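Local coordinates for protein beta-mannosidase (Trichoderma harzianum, PDB 4CVU) that hydrolyses beta-mannosides as a fungal glycoside hydrolase of family 2, probably releasing mannose from the non-reducing ends of its substrates, at residues L35-V40 and T90-S95; W106-G111 and P214-Q219; T887-P892 and V931-L936; F898-A903 and K912-T917. All blocks are in the same frame, centred on the assembly; numbering follows the deposited sequence.

In the fold
All four contacts pair antiparallel strands or their ends, two in the N-terminal galactose-binding-like domain and two in the C-terminal Ig-fold domain, with about 51 Å between the centres of contacts 1 and 3. Contact 2 is the most buried; the others run from buried aromatic or aliphatic side chains to exposed polar rims. Contacts 1 and 2 belong to different sheets, which meet where Ile94 packs on Ile217. Contacts 3 and 4 likewise belong to different sheets of one sandwich: Leu889 CB lies on Phe899, and Asn902 OD1 probably accepts a bond from Leu889 N. Water and lysines mark contact 1, a salt bridge contact 2, a shared water contact 3 and aromatic rings together with a second salt bridge contact 4.

Contact 1 (L35-V40 and T90-S95); sequences LQKWTV and TSKPIS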
loop_
_atom_site.group_PDB
_atom_site.type_symbol
_atom_site.label_atom_id
_atom_site.label_comp_id
_atom_site.label_asym_id
_atom_site.label_seq_id
_atom_site.Cartn_x
_atom_site.Cartn_y
_atom_site.Cartn_z
ATOM N N LEU A 35 20.845 15.014 -22.670
ATOM C CA LEU A 35 22.158 14.404 -22.435
ATOM C C LEU A 35 22.980 15.245 -21.493
ATOM O O LEU A 35 24.084 14.854 -21.136
ATOM C CB LEU A 35 22.896 14.204 -23.767
ATOM C CG LEU A 35 22.121 13.334 -24.777
ATOM C CD1 LEU A 35 22.826 13.271 -26.128
ATOM C CD2 LEU A 35 21.880 11.936 -24.233
ATOM N N GLN A 36 22.465 16.418 -21.105
ATOM C CA GLN A 36 23.138 17.259 -20.128
ATOM C C GLN A 36 22.769 16.776 -18.739
ATOM O O GLN A 36 21.841 15.995 -18.569
ATOM C CB GLN A 36 22.751 18.720 -20.303
ATOM C CG GLN A 36 23.247 19.330 -21.605
ATOM C CD GLN A 36 24.758 19.266 -21.752
ATOM O OE1 GLN A 36 25.492 19.591 -20.824
ATOM N NE2 GLN A 36 25.230 18.849 -22.925
ATOM N N LYS A 37 23.478 17.265 -17.742
ATOM C CA LYS A 37 23.325 16.768 -16.389
ATOM C C LYS A 37 22.565 17.794 -15.521
ATOM O O LYS A 37 23.010 18.937 -15.371
ATOM C CB LYS A 37 24.722 16.420 -15.850
ATOM C CG LYS A 37 24.836 16.283 -14.339
ATOM C CD LYS A 37 24.660 14.878 -13.809
ATOM C CE LYS A 37 24.954 14.819 -12.308
ATOM N NZ LYS A 37 26.415 14.949 -12.003
ATOM N N TRP A 38 21.423 17.378 -14.972
ATOM C CA TRP A 38 20.506 18.279 -14.254
ATOM C C TRP A 38 20.388 18.009 -12.738
ATOM O O TRP A 38 20.341 16.854 -12.293
ATOM C CB TRP A 38 19.096 18.199 -14.895
ATOM C CG TRP A 38 19.090 18.743 -16.284
ATOM C CD1 TRP A 38 19.234 18.036 -17.431
ATOM C CD2 TRP A 38 18.969 20.111 -16.664
ATOM N NE1 TRP A 38 19.206 18.870 -18.495
ATOM C CE2 TRP A 38 19.072 20.161 -18.059
ATOM C CE3 TRP A 38 18.796 21.307 -15.953
ATOM C CZ2 TRP A 38 18.982 21.358 -18.785
ATOM C CZ3 TRP A 38 18.725 22.500 -16.665
ATOM C CH2 TRP A 38 18.807 22.513 -18.074
ATOM N N THR A 39 20.279 19.085 -11.973
ATOM C CA THR A 39 19.976 19.043 -10.559
ATOM C C THR A 39 18.728 19.868 -10.287
ATOM O O THR A 39 18.540 20.941 -10.863
ATOM C CB THR A 39 21.139 19.584 -9.710
ATOM O OG1 THR A 39 22.302 18.801 -9.962
ATOM C CG2 THR A 39 20.837 19.495 -8.222
ATOM N N VAL A 40 17.866 19.374 -9.408
ATOM C CA VAL A 40 16.627 20.085 -9.062
ATOM C C VAL A 40 16.676 20.540 -7.620
ATOM O O VAL A 40 16.950 19.727 -6.730
ATOM C CB VAL A 40 15.404 19.195 -9.258
ATOM C CG1 VAL A 40 14.134 19.876 -8.735
ATOM C CG2 VAL A 40 15.259 18.853 -10.749
ATOM N N THR A 90 18.712 23.033 -12.851
ATOM C CA THR A 90 20.026 23.636 -13.126
ATOM C C THR A 90 20.955 22.614 -13.743
ATOM O O THR A 90 21.109 21.527 -13.193
ATOM C CB THR A 90 20.666 24.127 -11.819
ATOM O OG1 THR A 90 19.782 25.070 -11.217
ATOM C CG2 THR A 90 22.039 24.778 -12.072
ATOM N N SER A 91 21.592 22.981 -14.860
ATOM C CA SER A 91 22.610 22.121 -15.487
ATOM C C SER A 91 23.972 22.267 -14.854
ATOM O O SER A 91 24.255 23.251 -14.179
ATOM C CB SER A 91 22.763 22.419 -16.987
ATOM O OG SER A 91 23.602 23.542 -17.222
ATOM N N LYS A 92 24.821 21.280 -15.103
ATOM C CA LYS A 92 26.237 21.427 -14.891
ATOM C C LYS A 92 26.737 22.323 -16.029
ATOM O O LYS A 92 26.060 22.455 -17.060
ATOM C CB LYS A 92 26.949 20.081 -14.954
ATOM C CG LYS A 92 26.513 19.096 -13.898
ATOM C CD LYS A 92 26.818 19.599 -12.498
ATOM C CE LYS A 92 26.988 18.441 -11.532
ATOM N NZ LYS A 92 27.231 18.947 -10.158
ATOM N N PRO A 93 27.916 22.937 -15.848
ATOM C CA PRO A 93 28.500 23.719 -16.935
ATOM C C PRO A 93 28.473 22.943 -18.250
ATOM O O PRO A 93 28.917 21.787 -18.278
ATOM C CB PRO A 93 29.924 23.961 -16.442
ATOM C CG PRO A 93 29.769 24.078 -14.964
ATOM C CD PRO A 93 28.655 23.115 -14.585
ATOM N N ILE A 94 27.917 23.566 -19.305
ATOM C CA ILE A 94 27.749 22.923 -20.620
ATOM C C ILE A 94 29.045 23.047 -21.409
ATOM O O ILE A 94 29.538 24.151 -21.636
ATOM C CB ILE A 94 26.584 23.547 -21.434
ATOM C CG1 ILE A 94 25.273 23.475 -20.646
ATOM C CG2 ILE A 94 26.416 22.839 -22.777
ATOM C CD1 ILE A 94 24.081 24.075 -21.358
ATOM N N SER A 95 29.598 21.920 -21.828
ATOM C CA SER A 95 30.857 21.917 -22.557
ATOM C C SER A 95 30.610 21.791 -24.064
ATOM O O SER A 95 29.492 21.494 -24.499
ATOM C CB SER A 95 31.693 20.744 -22.092
ATOM O OG SER A 95 31.056 19.557 -22.476
HETATM O O HOH W 1 25.388 19.515 -18.129
HETATM O O HOH W 2 28.070 19.146 -23.572
HETATM O O HOH W 3 23.263 20.157 -12.260
HETATM O O HOH W 4 18.991 23.311 -9.073
#
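Trp38 holds CG anti to its carbonyl carbon (chi1 -66°), and this swings the indole back across Ser91 of the partner strand. Ser91 CB stands 4.0 Å from the centroid of the six-membered ring of Trp38, over its face, in a CH-pi contact; a small residue suits this place because the broad ring can settle close to the backbone. Just before Trp38 in the chain, Lys37, whose CG is anti to the backbone N (chi1 162°), runs side by side with Lys92, pointing the same way. Their CG atoms are pressed to 3.3 Å, tighter than usual, and the two NZ atoms of Lys37 and Lys92 end 4.5 Å apart, a proximity of like charges that solvent around these exposed lysines would probably soften. Thr39 and Thr90 form a hydrogen-bonded pair, with Thr39 N to Thr90 O at 2.9 Å and nearly straight (166°). Next along, Lys92 N donates to Lys37 O at 3.0 Å. There Gln36 OE1 takes a 2.7 Å bond from a water that also donates to Lys92 O and accepts from Lys37 N, so that one water links the two segments at three points. The indole NE1 of Trp38 bonds Leu33 O, and the Trp38 ring also meets that of Phe53. Strand 38-41 thus lies between strands 48-51 and 87-91, and strand 152-156 continues the sheet beyond Ser91, whose OG bonds Leu152 N.

Contact 2 (W106-G111 and P214-Q219); sequences WLVFDG and PGRIVQ
Arg216 grips Asp110 end-on with two nitrogens: NH1 of Arg216 meets OD1 of Asp110 at 2.9 Å, and NH2 meets OD2 at the same length. Both oxygens lie near the guanidinium plane but are approached from above the carboxylate plane, the two flat groups being turned 56° against each other. The edge of the guanidinium also rests on Val108, with NH1 of Arg216 3.3 Å from CG1 of Val108. Arg216 gets there by folding back: CG lies between the backbone N and the carbonyl carbon (chi1 84°), and the chain bends twice more before the charged end. An alanine here would probably leave the carboxylate of Asp110 without its cationic mate and freer to turn. Asp110 is itself set in place by its N, bonded to Pro214 O at 2.9 Å, while Gln134 NE2 gives OD1 a second partner and Tyr227 packs on Arg216. Glycine suits position 215, where a CB would press on the Phe109 ring. Farther along, Leu107 CD2 lies 3.8 Å from Ile217 CG1, branched aliphatic chains side by side, and the Trp106 N bond to Val218 O is almost straight at 175°. Alternating hydrogen-bonded and non-hydrogen-bonded pairs make the antiparallel centre of a four-stranded sheet, consistent with the beta-sandwich of galactose-binding-like domains.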
loop_
_atom_site.group_PDB
_atom_site.type_symbol
_atom_site.label_atom_id
_atom_site.label_comp_id
_atom_site.label_asym_id
_atom_site.label_seq_id
_atom_site.Cartn_x
_atom_site.Cartn_y
_atom_site.Cartn_z
ATOM N N TRP A 106 21.325 29.446 -29.948
ATOM C CA TRP A 106 19.924 29.500 -29.532
ATOM C C TRP A 106 19.569 28.416 -28.503
ATOM O O TRP A 106 20.083 27.303 -28.551
ATOM C CB TRP A 106 19.009 29.320 -30.749
ATOM C CG TRP A 106 19.054 30.456 -31.715
ATOM C CD1 TRP A 106 19.943 30.622 -32.748
ATOM C CD2 TRP A 106 18.175 31.585 -31.757
ATOM N NE1 TRP A 106 19.668 31.785 -33.430
ATOM C CE2 TRP A 106 18.591 32.399 -32.842
ATOM C CE3 TRP A 106 17.088 31.996 -30.981
ATOM C CZ2 TRP A 106 17.945 33.600 -33.170
ATOM C CZ3 TRP A 106 16.437 33.163 -31.298
ATOM C CH2 TRP A 106 16.880 33.980 -32.390
ATOM N N LEU A 107 18.681 28.772 -27.583
ATOM C CA LEU A 107 17.963 27.788 -26.770
ATOM C C LEU A 107 16.631 27.535 -27.454
ATOM O O LEU A 107 15.892 28.473 -27.756
ATOM C CB LEU A 107 17.716 28.311 -25.352
ATOM C CG LEU A 107 18.937 28.738 -24.542
ATOM C CD1 LEU A 107 18.525 29.277 -23.183
ATOM C CD2 LEU A 107 19.897 27.579 -24.387
ATOM N N VAL A 108 16.323 26.270 -27.694
ATOM C CA VAL A 108 15.018 25.903 -28.239
ATOM C C VAL A 108 14.325 24.956 -27.270
ATOM O O VAL A 108 14.842 23.888 -26.978
ATOM C CB VAL A 108 15.124 25.259 -29.636
ATOM C CG1 VAL A 108 13.735 24.978 -30.190
ATOM C CG2 VAL A 108 15.878 26.185 -30.602
ATOM N N PHE A 109 13.153 25.373 -26.797
ATOM C CA PHE A 109 12.367 24.620 -25.808
ATOM C C PHE A 109 11.023 24.238 -26.398
ATOM O O PHE A 109 10.196 25.102 -26.696
ATOM C CB PHE A 109 12.125 25.463 -24.554
ATOM C CG PHE A 109 13.377 25.819 -23.791
ATOM C CD1 PHE A 109 14.090 24.840 -23.113
ATOM C CD2 PHE A 109 13.813 27.135 -23.712
ATOM C CE1 PHE A 109 15.221 25.142 -22.385
ATOM C CE2 PHE A 109 14.952 27.456 -22.983
ATOM C CZ PHE A 109 15.663 26.460 -22.332
ATOM N N ASP A 110 10.801 22.949 -26.599
ATOM C CA ASP A 110 9.527 22.507 -27.158
ATOM C C ASP A 110 8.384 22.552 -26.114
ATOM O O ASP A 110 7.189 22.547 -26.488
ATOM C CB ASP A 110 9.640 21.116 -27.778
ATOM C CG ASP A 110 10.509 21.098 -29.018
ATOM O OD1 ASP A 110 11.034 22.152 -29.451
ATOM O OD2 ASP A 110 10.701 20.008 -29.553
ATOM N N GLY A 111 8.737 22.649 -24.829
ATOM C CA GLY A 111 7.710 22.860 -23.808
ATOM C C GLY A 111 8.256 23.067 -22.409
ATOM O O GLY A 111 9.068 22.266 -21.923
ATOM N N PRO A 214 10.755 18.027 -24.960
ATOM C CA PRO A 214 12.187 18.149 -25.280
ATOM C C PRO A 214 12.706 19.530 -25.587
ATOM O O PRO A 214 11.972 20.452 -25.856
ATOM C CB PRO A 214 12.338 17.320 -26.554
ATOM C CG PRO A 214 11.315 16.284 -26.439
ATOM C CD PRO A 214 10.141 17.056 -25.943
ATOM N N GLY A 215 14.008 19.660 -25.495
ATOM C CA GLY A 215 14.660 20.935 -25.694
ATOM C C GLY A 215 16.106 20.747 -26.076
ATOM O O GLY A 215 16.682 19.689 -25.857
ATOM N N ARG A 216 16.700 21.773 -26.656
ATOM C CA ARG A 216 18.090 21.670 -27.061
ATOM C C ARG A 216 18.747 23.010 -27.291
ATOM O O ARG A 216 18.094 24.022 -27.295
ATOM C CB ARG A 216 18.241 20.738 -28.258
ATOM C CG ARG A 216 18.006 21.310 -29.622
ATOM C CD ARG A 216 16.571 21.569 -30.015
ATOM N NE ARG A 216 15.677 20.437 -29.884
ATOM C CZ ARG A 216 14.364 20.555 -29.905
ATOM N NH1 ARG A 216 13.814 21.723 -30.069
ATOM N NH2 ARG A 216 13.595 19.521 -29.693
ATOM N N ILE A 217 20.063 22.982 -27.439
ATOM C CA ILE A 217 20.827 24.161 -27.821
ATOM C C ILE A 217 21.271 24.028 -29.264
ATOM O O ILE A 217 21.756 22.981 -29.662
ATOM C CB ILE A 217 22.071 24.373 -26.965
ATOM C CG1 ILE A 217 21.711 24.388 -25.489
ATOM C CG2 ILE A 217 22.684 25.709 -27.283
ATOM C CD1 ILE A 217 22.900 24.340 -24.553
ATOM N N VAL A 218 21.042 25.077 -30.054
ATOM C CA VAL A 218 21.393 25.061 -31.471
ATOM C C VAL A 218 22.444 26.142 -31.745
ATOM O O VAL A 218 22.192 27.316 -31.474
ATOM C CB VAL A 218 20.170 25.330 -32.356
ATOM C CG1 VAL A 218 20.522 25.171 -33.835
ATOM C CG2 VAL A 218 19.028 24.407 -31.990
ATOM N N GLN A 219 23.617 25.726 -32.244
ATOM C CA GLN A 219 24.650 26.648 -32.725
ATOM C C GLN A 219 24.701 26.696 -34.259
ATOM O O GLN A 219 24.985 25.698 -34.924
ATOM C CB GLN A 219 26.021 26.332 -32.136
ATOM C CG GLN A 219 26.293 27.168 -30.901
ATOM C CD GLN A 219 27.694 27.015 -30.353
ATOM O OE1 GLN A 219 28.369 26.011 -30.582
ATOM N NE2 GLN A 219 28.140 28.029 -29.622
HETATM O O HOH W 5 11.543 22.147 -23.517
#

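Contact 3 (T887-P892 and V931-L936); sequences TWLTHP and VTVESL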
loop_
_atom_site.group_PDB
_atom_site.type_symbol
_atom_site.label_atom_id
_atom_site.label_comp_id
_atom_site.label_asym_id
_atom_site.label_seq_id
_atom_site.Cartn_x
_atom_site.Cartn_y
_atom_site.Cartn_z
ATOM N N THR A 887 -21.396 -13.473 -17.584
ATOM C CA THR A 887 -20.189 -14.311 -17.344
ATOM C C THR A 887 -18.981 -13.451 -17.487
ATOM O O THR A 887 -18.893 -12.707 -18.462
ATOM C CB THR A 887 -20.161 -15.442 -18.383
ATOM O OG1 THR A 887 -21.438 -16.093 -18.395
ATOM C CG2 THR A 887 -19.076 -16.486 -18.092
ATOM N N TRP A 888 -17.975 -13.592 -16.582
ATOM C CA TRP A 888 -16.969 -12.568 -16.457
ATOM C C TRP A 888 -15.669 -13.218 -16.096
ATOM O O TRP A 888 -15.601 -13.817 -15.044
ATOM C CB TRP A 888 -17.358 -11.565 -15.342
ATOM C CG TRP A 888 -16.350 -10.468 -15.149
ATOM C CD1 TRP A 888 -15.476 -10.322 -14.094
ATOM C CD2 TRP A 888 -16.061 -9.402 -16.064
ATOM N NE1 TRP A 888 -14.687 -9.191 -14.285
ATOM C CE2 TRP A 888 -15.016 -8.622 -15.492
ATOM C CE3 TRP A 888 -16.600 -9.005 -17.285
ATOM C CZ2 TRP A 888 -14.506 -7.509 -16.111
ATOM C CZ3 TRP A 888 -16.077 -7.882 -17.909
ATOM C CH2 TRP A 888 -15.047 -7.152 -17.334
ATOM N N LEU A 889 -14.678 -13.040 -16.956
ATOM C CA LEU A 889 -13.312 -13.496 -16.736
ATOM C C LEU A 889 -12.528 -12.355 -16.198
ATOM O O LEU A 889 -12.678 -11.231 -16.672
ATOM C CB LEU A 889 -12.724 -13.935 -18.059
ATOM C CG LEU A 889 -13.451 -15.133 -18.714
ATOM C CD1 LEU A 889 -13.271 -15.082 -20.211
ATOM C CD2 LEU A 889 -12.921 -16.421 -18.177
ATOM N N THR A 890 -11.654 -12.632 -15.223
ATOM C CA THR A 890 -10.879 -11.635 -14.601
ATOM C C THR A 890 -9.453 -12.117 -14.742
ATOM O O THR A 890 -9.181 -13.174 -14.237
ATOM C CB THR A 890 -11.188 -11.515 -13.071
ATOM O OG1 THR A 890 -12.568 -11.210 -12.869
ATOM C CG2 THR A 890 -10.319 -10.410 -12.460
ATOM N N HIS A 891 -8.603 -11.369 -15.455
ATOM C CA HIS A 891 -7.144 -11.649 -15.500
ATOM C C HIS A 891 -6.456 -11.094 -14.248
ATOM O O HIS A 891 -6.919 -10.131 -13.667
ATOM C CB HIS A 891 -6.549 -11.084 -16.801
ATOM C CG HIS A 891 -6.393 -9.597 -16.825
ATOM N ND1 HIS A 891 -5.281 -8.968 -16.314
ATOM C CD2 HIS A 891 -7.179 -8.624 -17.335
ATOM C CE1 HIS A 891 -5.394 -7.667 -16.495
ATOM N NE2 HIS A 891 -6.547 -7.436 -17.104
ATOM N N PRO A 892 -5.335 -11.707 -13.820
ATOM C CA PRO A 892 -4.695 -11.264 -12.608
ATOM C C PRO A 892 -3.875 -9.999 -12.796
ATOM O O PRO A 892 -3.701 -9.514 -13.915
ATOM C CB PRO A 892 -3.749 -12.429 -12.276
ATOM C CG PRO A 892 -3.354 -12.942 -13.604
ATOM C CD PRO A 892 -4.638 -12.852 -14.411
ATOM N N VAL A 931 -6.300 -16.959 -13.832
ATOM C CA VAL A 931 -7.529 -16.341 -14.368
ATOM C C VAL A 931 -8.705 -16.986 -13.684
ATOM O O VAL A 931 -8.672 -18.196 -13.454
ATOM C CB VAL A 931 -7.636 -16.533 -15.878
ATOM C CG1 VAL A 931 -8.988 -16.039 -16.407
ATOM C CG2 VAL A 931 -6.500 -15.819 -16.594
ATOM N N THR A 932 -9.805 -16.233 -13.447
ATOM C CA THR A 932 -10.970 -16.788 -12.785
ATOM C C THR A 932 -12.183 -16.417 -13.632
ATOM O O THR A 932 -12.066 -15.548 -14.499
ATOM C CB THR A 932 -11.215 -16.184 -11.366
ATOM O OG1 THR A 932 -11.545 -14.776 -11.495
ATOM C CG2 THR A 932 -9.978 -16.331 -10.459
ATOM N N VAL A 933 -13.279 -17.137 -13.434
ATOM C CA VAL A 933 -14.566 -16.833 -14.115
ATOM C C VAL A 933 -15.695 -16.735 -13.098
ATOM O O VAL A 933 -15.667 -17.385 -12.068
ATOM C CB VAL A 933 -14.875 -17.858 -15.245
ATOM C CG1 VAL A 933 -15.103 -19.267 -14.717
ATOM C CG2 VAL A 933 -16.106 -17.426 -16.085
ATOM N N GLU A 934 -16.737 -15.940 -13.389
ATOM C CA GLU A 934 -17.802 -15.799 -12.437
ATOM C C GLU A 934 -18.971 -15.336 -13.242
ATOM O O GLU A 934 -18.820 -15.122 -14.439
ATOM C CB GLU A 934 -17.477 -14.722 -11.390
ATOM C CG GLU A 934 -17.582 -13.292 -11.926
ATOM C CD GLU A 934 -17.012 -12.283 -10.957
ATOM O OE1 GLU A 934 -15.770 -12.356 -10.639
ATOM O OE2 GLU A 934 -17.801 -11.428 -10.473
ATOM N N SER A 935 -20.113 -15.213 -12.567
ATOM C CA SER A 935 -21.352 -14.695 -13.199
ATOM C C SER A 935 -22.197 -13.888 -12.222
ATOM O O SER A 935 -21.907 -13.740 -11.046
ATOM C CB SER A 935 -22.159 -15.868 -13.786
ATOM O OG SER A 935 -22.831 -16.665 -12.784
ATOM N N LEU A 936 -23.338 -13.418 -12.690
ATOM C CA LEU A 936 -24.220 -12.704 -11.826
ATOM C C LEU A 936 -24.521 -13.457 -10.550
ATOM O O LEU A 936 -24.646 -12.846 -9.460
ATOM C CB LEU A 936 -25.533 -12.484 -12.599
ATOM C CG LEU A 936 -26.486 -11.462 -12.031
ATOM C CD1 LEU A 936 -25.992 -10.027 -12.195
ATOM C CD2 LEU A 936 -27.826 -11.644 -12.751
HETATM O O HOH W 6 -13.680 -13.609 -12.478
#
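In the Ig-fold domain, strand 932-934 forms one border of a three-stranded antiparallel sheet by pairing with strand 884-890, Leu889 facing Val933 and Trp888 facing Glu934. Leu889 CD2 reaches 3.8 Å from Val933 CB, and Thr887 CG2 lies 3.7 Å from Val933 CG2; these branched chains suit the sandwich interior, where Leu866 and Val877 pack against Val933. The other face mixes the buried Trp888 with polar groups. Glu934, with CG between its backbone N and carbonyl carbon (chi1 74°), runs alongside Trp888, its CD 4.0 Å from Trp888 CD1 at the ring edge, carboxylate and indole planes 81° apart. Thr890 and Thr932 lie side by side, and one water accepts hydrogen bonds from both hydroxyls, 2.7 Å from Thr890 OG1 and 2.6 Å from Thr932 OG1. The same water donates to Trp888 O and to Glu934 OE1. With its two donor and two acceptor roles filled, it fixes both threonine hydroxyls as donors and ties the polar groups of this face together, while the Leu889 and Val933 face packs on the sandwich interior.

Contact 4 (F898-A903 and K912-T917); sequences FFDDNA and KEVGFT
Phe899 and Phe916 meet in a T-shaped stack: Phe916 CD1 points at the middle of the Phe899 face, with centroids 4.7 Å apart and planes at 70°. Phe916 carries CG anti to the backbone N (chi1 -171°), which brings the ring across to Phe898, whose N lies over the Phe916 face, offset toward the rim, 3.4 Å from Phe916 CE1. An alanine in place of Phe899 would probably leave the edge of Phe916 without the ring face it points into, opening a gap there, while Val914 CG1 would keep only its contact with CB. Thr917 CB sits over the Phe898 ring, 4.1 Å from its centroid, while Trp726 stacks with the same ring. Asp900 folds CG between its backbone N and carbonyl carbon (chi1 70°), and OD2 of Asp900 thereby accepts a hydrogen bond from Gly915 N at 2.9 Å, from above the carboxylate plane; Asp900 N bonds Gly915 O in return, so Asp900 bonds both the N and the O of Gly915. Asp901 OD2 offers its anti lone pair to Lys912 NZ at 2.9 Å, and OD1 pairs with Arg735. Aromatic contact carries the Phe898-Phe899 end of this Ig-fold pair and charge the Asp900-Asp901 end, where two cations would be expected to keep Asp901 ionised.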
loop_
_atom_site.group_PDB
_atom_site.type_symbol
_atom_site.label_atom_id
_atom_site.label_comp_id
_atom_site.label_asym_id
_atom_site.label_seq_id
_atom_site.Cartn_x
_atom_site.Cartn_y
_atom_site.Cartn_z
ATOM N N PHE A 898 -6.545 -7.833 -22.796
ATOM C CA PHE A 898 -7.989 -7.936 -22.773
ATOM C C PHE A 898 -8.440 -9.213 -23.500
ATOM O O PHE A 898 -7.775 -9.679 -24.423
ATOM C CB PHE A 898 -8.636 -6.679 -23.357
ATOM C CG PHE A 898 -8.053 -6.240 -24.682
ATOM C CD1 PHE A 898 -8.498 -6.817 -25.876
ATOM C CD2 PHE A 898 -7.061 -5.269 -24.742
ATOM C CE1 PHE A 898 -7.968 -6.429 -27.108
ATOM C CE2 PHE A 898 -6.519 -4.872 -25.964
ATOM C CZ PHE A 898 -6.967 -5.471 -27.152
ATOM N N PHE A 899 -9.577 -9.737 -23.079
ATOM C CA PHE A 899 -10.192 -10.924 -23.677
ATOM C C PHE A 899 -10.958 -10.521 -24.954
ATOM O O PHE A 899 -11.380 -9.365 -25.101
ATOM C CB PHE A 899 -11.150 -11.578 -22.682
ATOM C CG PHE A 899 -10.475 -12.108 -21.444
ATOM C CD1 PHE A 899 -9.906 -13.393 -21.436
ATOM C CD2 PHE A 899 -10.416 -11.343 -20.276
ATOM C CE1 PHE A 899 -9.258 -13.888 -20.306
ATOM C CE2 PHE A 899 -9.766 -11.830 -19.148
ATOM C CZ PHE A 899 -9.201 -13.114 -19.161
ATOM N N ASP A 900 -11.190 -11.496 -25.840
ATOM C CA ASP A 900 -11.900 -11.199 -27.099
ATOM C C ASP A 900 -13.396 -11.095 -26.886
ATOM O O ASP A 900 -14.134 -10.698 -27.775
ATOM C CB ASP A 900 -11.554 -12.202 -28.206
ATOM C CG ASP A 900 -12.125 -13.586 -27.969
ATOM O OD1 ASP A 900 -13.163 -13.731 -27.286
ATOM O OD2 ASP A 900 -11.548 -14.559 -28.524
ATOM N N ASP A 901 -13.835 -11.462 -25.684
ATOM C CA ASP A 901 -15.210 -11.241 -25.274
ATOM C C ASP A 901 -15.291 -11.355 -23.755
ATOM O O ASP A 901 -14.428 -11.970 -23.136
ATOM C CB ASP A 901 -16.148 -12.279 -25.894
ATOM C CG ASP A 901 -17.591 -11.790 -25.946
ATOM O OD1 ASP A 901 -17.815 -10.574 -25.768
ATOM O OD2 ASP A 901 -18.496 -12.619 -26.136
ATOM N N ASN A 902 -16.298 -10.722 -23.176
ATOM C CA ASN A 902 -16.517 -10.784 -21.745
ATOM C C ASN A 902 -17.913 -10.258 -21.444
ATOM O O ASN A 902 -18.513 -9.612 -22.307
ATOM C CB ASN A 902 -15.440 -9.979 -20.990
ATOM C CG ASN A 902 -14.942 -10.684 -19.757
ATOM O OD1 ASN A 902 -15.567 -11.626 -19.288
ATOM N ND2 ASN A 902 -13.814 -10.240 -19.223
ATOM N N ALA A 903 -18.414 -10.539 -20.241
ATOM C CA ALA A 903 -19.769 -10.157 -19.858
ATOM C C ALA A 903 -20.786 -10.663 -20.860
ATOM O O ALA A 903 -21.483 -9.883 -21.486
ATOM C CB ALA A 903 -19.887 -8.639 -19.688
ATOM N N LYS A 912 -17.961 -21.973 -25.178
ATOM C CA LYS A 912 -17.411 -20.745 -25.699
ATOM C C LYS A 912 -15.906 -20.745 -25.531
ATOM O O LYS A 912 -15.394 -21.056 -24.472
ATOM C CB LYS A 912 -17.993 -19.526 -24.975
ATOM C CG LYS A 912 -17.395 -18.244 -25.552
ATOM C CD LYS A 912 -17.981 -17.006 -24.942
ATOM C CE LYS A 912 -18.948 -16.316 -25.880
ATOM N NZ LYS A 912 -18.257 -15.439 -26.857
ATOM N N GLU A 913 -15.219 -20.357 -26.588
ATOM C CA GLU A 913 -13.802 -20.129 -26.548
ATOM C C GLU A 913 -13.538 -18.623 -26.475
ATOM O O GLU A 913 -14.180 -17.825 -27.174
ATOM C CB GLU A 913 -13.154 -20.674 -27.793
ATOM C CG GLU A 913 -13.349 -22.169 -27.972
ATOM C CD GLU A 913 -12.657 -22.657 -29.218
ATOM O OE1 GLU A 913 -12.127 -21.765 -29.918
ATOM O OE2 GLU A 913 -12.654 -23.911 -29.495
ATOM N N VAL A 914 -12.601 -18.244 -25.616
ATOM C CA VAL A 914 -12.245 -16.826 -25.441
ATOM C C VAL A 914 -10.737 -16.714 -25.433
ATOM O O VAL A 914 -10.088 -17.297 -24.586
ATOM C CB VAL A 914 -12.818 -16.280 -24.111
ATOM C CG1 VAL A 914 -12.449 -14.826 -23.932
ATOM C CG2 VAL A 914 -14.347 -16.430 -24.052
ATOM N N GLY A 915 -10.182 -15.992 -26.404
ATOM C CA GLY A 915 -8.745 -15.657 -26.413
ATOM C C GLY A 915 -8.451 -14.351 -25.676
ATOM O O GLY A 915 -9.365 -13.637 -25.271
ATOM N N PHE A 916 -7.165 -14.055 -25.518
ATOM C CA PHE A 916 -6.678 -12.891 -24.794
ATOM C C PHE A 916 -5.543 -12.283 -25.602
ATOM O O PHE A 916 -4.620 -12.988 -26.019
ATOM C CB PHE A 916 -6.157 -13.325 -23.407
ATOM C CG PHE A 916 -5.818 -12.184 -22.462
ATOM C CD1 PHE A 916 -6.793 -11.621 -21.653
ATOM C CD2 PHE A 916 -4.523 -11.726 -22.335
ATOM C CE1 PHE A 916 -6.493 -10.590 -20.760
ATOM C CE2 PHE A 916 -4.202 -10.714 -21.431
ATOM C CZ PHE A 916 -5.196 -10.135 -20.655
ATOM N N THR A 917 -5.612 -10.975 -25.815
ATOM C CA THR A 917 -4.500 -10.222 -26.395
ATOM C C THR A 917 -3.489 -9.878 -25.309
ATOM O O THR A 917 -3.738 -9.015 -24.489
ATOM C CB THR A 917 -5.049 -8.965 -27.058
ATOM O OG1 THR A 917 -5.979 -9.369 -28.065
ATOM C CG2 THR A 917 -3.955 -8.115 -27.670
HETATM O O HOH W 7 -8.429 -10.331 -27.374
HETATM O O HOH W 8 -12.266 -16.866 -29.287
HETATM O O HOH W 9 -15.572 -15.429 -27.681
#